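Local coordinates for UPF0147 protein Ta0600 (Thermoplasma acidophilum DSM 1728, PDB 2QSB) that is of unknown function but folds as a compact four-helix bundle and belongs to the uncharacterised UPF0147 family, at residues L11-S23 with A36-L50. Numbering follows the deposited sequence. Where two conformers were deposited one is given.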
loop_
_atom_site.group_PDB
_atom_site.type_symbol
_atom_site.label_atom_id
_atom_site.label_comp_id
_atom_site.label_asym_id
_atom_site.label_seq_id
_atom_site.Cartn_x
_atom_site.Cartn_y
_atom_site.Cartn_z
ATOM N N LEU A 11 -0.148 3.738 -12.288
ATOM C CA LEU A 11 -0.243 3.917 -10.828
ATOM C C LEU A 11 -0.385 2.562 -10.130
ATOM O O LEU A 11 0.267 2.314 -9.126
ATOM C CB LEU A 11 -1.430 4.804 -10.473
ATOM C CG LEU A 11 -1.237 6.285 -10.762
ATOM C CD1 LEU A 11 -2.598 7.006 -10.686
ATOM C CD2 LEU A 11 -0.227 6.905 -9.784
ATOM N N PHE A 12 -1.219 1.689 -10.674
ATOM C CA PHE A 12 -1.420 0.370 -10.088
ATOM C C PHE A 12 -0.130 -0.442 -10.087
ATOM O O PHE A 12 0.216 -1.080 -9.093
ATOM C CB PHE A 12 -2.545 -0.364 -10.820
ATOM C CG PHE A 12 -2.931 -1.666 -10.184
ATOM C CD1 PHE A 12 -3.863 -1.672 -9.156
ATOM C CD2 PHE A 12 -2.367 -2.860 -10.582
ATOM C CE1 PHE A 12 -4.221 -2.876 -8.528
ATOM C CE2 PHE A 12 -2.713 -4.065 -9.957
ATOM C CZ PHE A 12 -3.645 -4.066 -8.944
ATOM N N ASN A 13 0.573 -0.431 -11.224
ATOM C CA ASN A 13 1.838 -1.142 -11.299
ATOM C C ASN A 13 2.831 -0.654 -10.257
ATOM O O ASN A 13 3.536 -1.444 -9.624
ATOM C CB ASN A 13 2.491 -0.959 -12.671
ATOM C CG ASN A 13 1.734 -1.621 -13.778
ATOM O OD1 ASN A 13 0.917 -2.522 -13.551
ATOM N ND2 ASN A 13 2.002 -1.185 -15.008
ATOM N N GLU A 14 2.926 0.669 -10.102
ATOM C CA GLU A 14 3.839 1.245 -9.125
ATOM C C GLU A 14 3.427 0.873 -7.705
ATOM O O GLU A 14 4.290 0.525 -6.890
ATOM C CB GLU A 14 3.851 2.781 -9.307
ATOM C CG GLU A 14 4.499 3.230 -10.613
ATOM C CD GLU A 14 4.136 4.637 -11.060
ATOM O OE1 GLU A 14 3.329 5.369 -10.438
ATOM O OE2 GLU A 14 4.680 5.017 -12.109
ATOM N N VAL A 15 2.126 0.906 -7.411
ATOM C CA VAL A 15 1.659 0.520 -6.079
ATOM C C VAL A 15 2.038 -0.930 -5.780
ATOM O O VAL A 15 2.494 -1.230 -4.678
ATOM C CB VAL A 15 0.136 0.767 -5.952
ATOM C CG1 VAL A 15 -0.442 0.058 -4.737
ATOM C CG2 VAL A 15 -0.147 2.271 -5.911
HETATM N N MSE A 16 1.840 -1.831 -6.747
HETATM C CA MSE A 16 2.175 -3.243 -6.496
HETATM C C MSE A 16 3.654 -3.426 -6.243
HETATM O O MSE A 16 4.039 -4.155 -5.327
HETATM C CB MSE A 16 1.698 -4.089 -7.671
HETATM C CG MSE A 16 0.178 -4.266 -7.747
HETATM SE SE MSE A 16 -0.610 -5.251 -6.232
HETATM C CE MSE A 16 0.305 -6.885 -6.518
ATOM N N TYR A 17 4.487 -2.758 -7.035
ATOM C CA TYR A 17 5.929 -2.861 -6.858
ATOM C C TYR A 17 6.341 -2.287 -5.495
ATOM O O TYR A 17 7.104 -2.913 -4.747
ATOM C CB TYR A 17 6.634 -2.078 -7.977
ATOM C CG TYR A 17 8.096 -1.876 -7.700
ATOM C CD1 TYR A 17 9.001 -2.934 -7.757
ATOM C CD2 TYR A 17 8.559 -0.633 -7.309
ATOM C CE1 TYR A 17 10.350 -2.734 -7.466
ATOM C CE2 TYR A 17 9.889 -0.431 -7.025
ATOM C CZ TYR A 17 10.769 -1.475 -7.104
ATOM O OH TYR A 17 12.098 -1.256 -6.789
ATOM N N LEU A 18 5.810 -1.110 -5.147
ATOM C CA LEU A 18 6.197 -0.486 -3.892
ATOM C C LEU A 18 5.701 -1.288 -2.689
ATOM O O LEU A 18 6.408 -1.371 -1.674
ATOM C CB LEU A 18 5.680 0.955 -3.826
ATOM C CG LEU A 18 6.326 1.934 -4.822
ATOM C CD1 LEU A 18 5.573 3.255 -4.795
ATOM C CD2 LEU A 18 7.816 2.157 -4.527
ATOM N N LEU A 19 4.494 -1.864 -2.762
ATOM C CA LEU A 19 4.027 -2.725 -1.674
ATOM C C LEU A 19 4.863 -3.963 -1.574
ATOM O O LEU A 19 5.146 -4.432 -0.464
ATOM C CB LEU A 19 2.561 -3.105 -1.899
ATOM C CG LEU A 19 1.568 -2.007 -1.534
ATOM C CD1 LEU A 19 0.205 -2.406 -2.055
ATOM C CD2 LEU A 19 1.519 -1.810 -0.019
ATOM N N ASP A 20 5.277 -4.524 -2.710
ATOM C CA ASP A 20 6.153 -5.685 -2.636
ATOM C C ASP A 20 7.472 -5.349 -1.954
ATOM O O ASP A 20 7.930 -6.097 -1.063
ATOM C CB ASP A 20 6.367 -6.314 -3.998
ATOM C CG ASP A 20 6.934 -7.708 -3.848
ATOM O OD1 ASP A 20 6.134 -8.623 -3.543
ATOM O OD2 ASP A 20 8.157 -7.864 -3.989
ATOM N N GLU A 21 8.085 -4.245 -2.363
ATOM C CA GLU A 21 9.300 -3.797 -1.710
ATOM C C GLU A 21 9.096 -3.603 -0.205
ATOM O O GLU A 21 9.920 -4.025 0.596
ATOM C CB GLU A 21 9.775 -2.493 -2.362
ATOM C CG GLU A 21 10.325 -2.672 -3.780
ATOM C CD GLU A 21 11.591 -3.500 -3.813
ATOM O OE1 GLU A 21 12.637 -2.942 -3.429
ATOM O OE2 GLU A 21 11.555 -4.686 -4.209
ATOM N N LEU A 22 8.003 -2.953 0.179
ATOM C CA LEU A 22 7.753 -2.681 1.592
ATOM C C LEU A 22 7.621 -3.995 2.356
ATOM O O LEU A 22 8.101 -4.119 3.500
ATOM C CB LEU A 22 6.509 -1.769 1.732
ATOM C CG LEU A 22 6.165 -1.334 3.154
ATOM C CD1 LEU A 22 7.324 -0.533 3.743
ATOM C CD2 LEU A 22 4.902 -0.509 3.122
ATOM N N SER A 23 6.943 -4.981 1.761
ATOM C CA SER A 23 6.725 -6.258 2.429
ATOM C C SER A 23 8.030 -6.992 2.696
ATOM O O SER A 23 8.089 -7.859 3.566
ATOM C CB SER A 23 5.775 -7.134 1.603
ATOM O OG SER A 23 6.454 -7.793 0.528
ATOM N N ALA A 36 1.651 -4.662 4.355
ATOM C CA ALA A 36 2.000 -4.542 2.943
ATOM C C ALA A 36 1.622 -5.846 2.205
ATOM O O ALA A 36 1.082 -5.793 1.100
ATOM C CB ALA A 36 3.493 -4.262 2.801
ATOM N N GLN A 37 1.932 -6.981 2.834
ATOM C CA GLN A 37 1.554 -8.310 2.323
ATOM C C GLN A 37 0.046 -8.407 2.080
ATOM O O GLN A 37 -0.412 -8.766 0.990
ATOM C CB GLN A 37 2.050 -9.424 3.280
ATOM C CG GLN A 37 1.733 -10.834 2.733
ATOM C CD GLN A 37 2.211 -11.999 3.614
ATOM O OE1 GLN A 37 3.400 -12.221 3.763
ATOM N NE2 GLN A 37 1.271 -12.722 4.205
ATOM N N ASP A 38 -0.732 -8.049 3.093
ATOM C CA ASP A 38 -2.181 -8.160 3.025
ATOM C C ASP A 38 -2.745 -7.174 2.015
ATOM O O ASP A 38 -3.712 -7.463 1.316
ATOM C CB ASP A 38 -2.790 -7.917 4.384
ATOM C CG ASP A 38 -2.513 -9.063 5.390
ATOM O OD1 ASP A 38 -2.039 -10.139 5.016
ATOM O OD2 ASP A 38 -2.824 -8.835 6.563
ATOM N N SER A 39 -2.102 -6.015 1.879
ATOM C CA SER A 39 -2.557 -4.996 0.927
ATOM C C SER A 39 -2.389 -5.455 -0.510
ATOM O O SER A 39 -3.284 -5.287 -1.337
ATOM C CB SER A 39 -1.800 -3.677 1.121
ATOM O OG SER A 39 -2.096 -3.082 2.368
ATOM N N LYS A 40 -1.244 -6.048 -0.802
ATOM C CA LYS A 40 -1.016 -6.464 -2.160
ATOM C C LYS A 40 -1.906 -7.681 -2.544
ATOM O O LYS A 40 -2.300 -7.798 -3.707
ATOM C CB LYS A 40 0.502 -6.593 -2.441
ATOM C CG LYS A 40 1.249 -7.621 -1.582
ATOM C CD LYS A 40 2.787 -7.513 -1.710
ATOM C CE LYS A 40 3.384 -8.722 -2.423
ATOM N NZ LYS A 40 3.108 -9.975 -1.736
ATOM N N ALA A 41 -2.279 -8.541 -1.573
ATOM C CA ALA A 41 -3.254 -9.590 -1.797
ATOM C C ALA A 41 -4.639 -9.007 -2.033
ATOM O O ALA A 41 -5.345 -9.458 -2.914
ATOM C CB ALA A 41 -3.266 -10.610 -0.642
ATOM N N LYS A 42 -5.023 -7.987 -1.271
ATOM C CA LYS A 42 -6.318 -7.364 -1.439
ATOM C C LYS A 42 -6.431 -6.710 -2.816
ATOM O O LYS A 42 -7.460 -6.842 -3.484
ATOM C CB LYS A 42 -6.550 -6.348 -0.305
ATOM C CG LYS A 42 -7.881 -5.629 -0.367
ATOM C CD LYS A 42 -9.054 -6.618 -0.287
ATOM C CE LYS A 42 -10.272 -5.990 0.276
ATOM N NZ LYS A 42 -11.342 -7.022 0.369
ATOM N N LEU A 43 -5.390 -5.989 -3.222
ATOM C CA LEU A 43 -5.402 -5.357 -4.545
ATOM C C LEU A 43 -5.465 -6.388 -5.663
ATOM O O LEU A 43 -5.888 -6.064 -6.769
ATOM C CB LEU A 43 -4.149 -4.502 -4.730
ATOM C CG LEU A 43 -4.155 -3.222 -3.910
ATOM C CD1 LEU A 43 -2.875 -2.475 -4.144
ATOM C CD2 LEU A 43 -5.305 -2.299 -4.257
ATOM N N SER A 44 -5.053 -7.624 -5.367
ATOM C CA SER A 44 -5.045 -8.714 -6.340
ATOM C C SER A 44 -6.359 -9.508 -6.364
ATOM O O SER A 44 -6.437 -10.515 -7.062
ATOM C CB SER A 44 -3.885 -9.653 -6.023
ATOM O OG SER A 44 -2.657 -8.969 -6.208
ATOM N N GLN A 45 -7.345 -9.098 -5.551
ATOM C CA GLN A 45 -8.643 -9.802 -5.433
ATOM C C GLN A 45 -9.482 -9.357 -6.614
ATOM O O GLN A 45 -10.299 -8.439 -6.527
ATOM C CB GLN A 45 -9.366 -9.530 -4.106
ATOM C CG GLN A 45 -8.740 -10.158 -2.845
ATOM C CD GLN A 45 -8.764 -11.711 -2.765
ATOM O OE1 GLN A 45 -8.042 -12.319 -1.952
ATOM N NE2 GLN A 45 -9.570 -12.339 -3.599
ATOM N N GLU A 46 -9.248 -10.033 -7.746
ATOM C CA GLU A 46 -9.723 -9.592 -9.057
ATOM C C GLU A 46 -11.261 -9.761 -9.204
ATOM O O GLU A 46 -11.840 -9.260 -10.156
ATOM C CB GLU A 46 -8.870 -10.257 -10.198
ATOM C CG GLU A 46 -7.335 -9.797 -10.240
ATOM C CD GLU A 46 -6.420 -10.506 -11.290
ATOM O OE1 GLU A 46 -6.743 -11.605 -11.770
ATOM O OE2 GLU A 46 -5.349 -9.959 -11.637
ATOM N N ASN A 47 -11.902 -10.405 -8.217
ATOM C CA ASN A 47 -13.365 -10.620 -8.137
ATOM C C ASN A 47 -14.141 -9.460 -7.502
ATOM O O ASN A 47 -15.374 -9.457 -7.481
ATOM C CB ASN A 47 -13.629 -11.875 -7.305
ATOM C CG ASN A 47 -12.965 -11.807 -5.928
ATOM O OD1 ASN A 47 -11.735 -11.796 -5.815
ATOM N ND2 ASN A 47 -13.783 -11.739 -4.877
ATOM N N GLU A 48 -13.405 -8.475 -6.962
ATOM C CA GLU A 48 -13.963 -7.306 -6.242
ATOM C C GLU A 48 -13.655 -5.983 -6.975
ATOM O O GLU A 48 -12.657 -5.893 -7.667
ATOM C CB GLU A 48 -13.376 -7.252 -4.816
ATOM C CG GLU A 48 -13.589 -8.532 -3.999
ATOM C CD GLU A 48 -12.639 -8.694 -2.819
ATOM O OE1 GLU A 48 -11.839 -7.773 -2.534
ATOM O OE2 GLU A 48 -12.698 -9.764 -2.169
ATOM N N SER A 49 -14.500 -4.956 -6.813
ATOM C CA SER A 49 -14.318 -3.683 -7.507
ATOM C C SER A 49 -12.987 -3.007 -7.083
ATOM O O SER A 49 -12.554 -3.100 -5.918
ATOM C CB SER A 49 -15.502 -2.728 -7.307
ATOM O OG SER A 49 -15.302 -1.864 -6.208
ATOM N N LEU A 50 -12.338 -2.349 -8.028
ATOM C CA LEU A 50 -11.084 -1.672 -7.720
ATOM C C LEU A 50 -11.256 -0.581 -6.687
ATOM O O LEU A 50 -10.398 -0.415 -5.848
ATOM C CB LEU A 50 -10.409 -1.126 -8.982
ATOM C CG LEU A 50 -9.013 -0.504 -8.831
ATOM C CD1 LEU A 50 -8.015 -1.490 -8.266
ATOM C CD2 LEU A 50 -8.515 0.004 -10.186
#
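Leu-19 and Leu-43 interlock where helices 6-23 and 30-43, antiparallel neighbours of a four-helix bundle, pack together; the axes of 11-23 and 36-43 approach to 8.6 Å at 152°. The pairing is a worked example of knobs-into-holes packing: Leu-19 enters a hole formed by Ala-36, Ser-39, Lys-40 and Leu-43, while Leu-43 fits among Phe-12, Val-15, Met-16 and Leu-19. Followed outward, Leu-19 CB lies 4.1 Å from Lys-40 CB. Its chi1 of -78° sets CG anti to the carbonyl carbon and aims the isobutyl end into the hole, where CD2 rests on Ser-39 CB and Ala-36 CA, whereas CD1 also touches Ser-39 CB and reaches Leu-43 CD1 at 3.7 Å, the two leucines crossing nearly at right angles. An alanine in place of Leu-19 is likely to open a gap over Ser-39 and deprive Leu-43 CD1 of a neighbour on helix 6-23, where Val-15 CG1 at 3.6 Å would remain. Lys-40, itself a knob among Met-16, Leu-19, Asp-20 and Ser-23, runs its aliphatic chain past Leu-19 to Asp-20. At the far end, Leu-43 O, hydrogen-bonded by Arg-53 of helix 50-65, meets the edge of the Phe-12 ring, 3.7 Å from CZ.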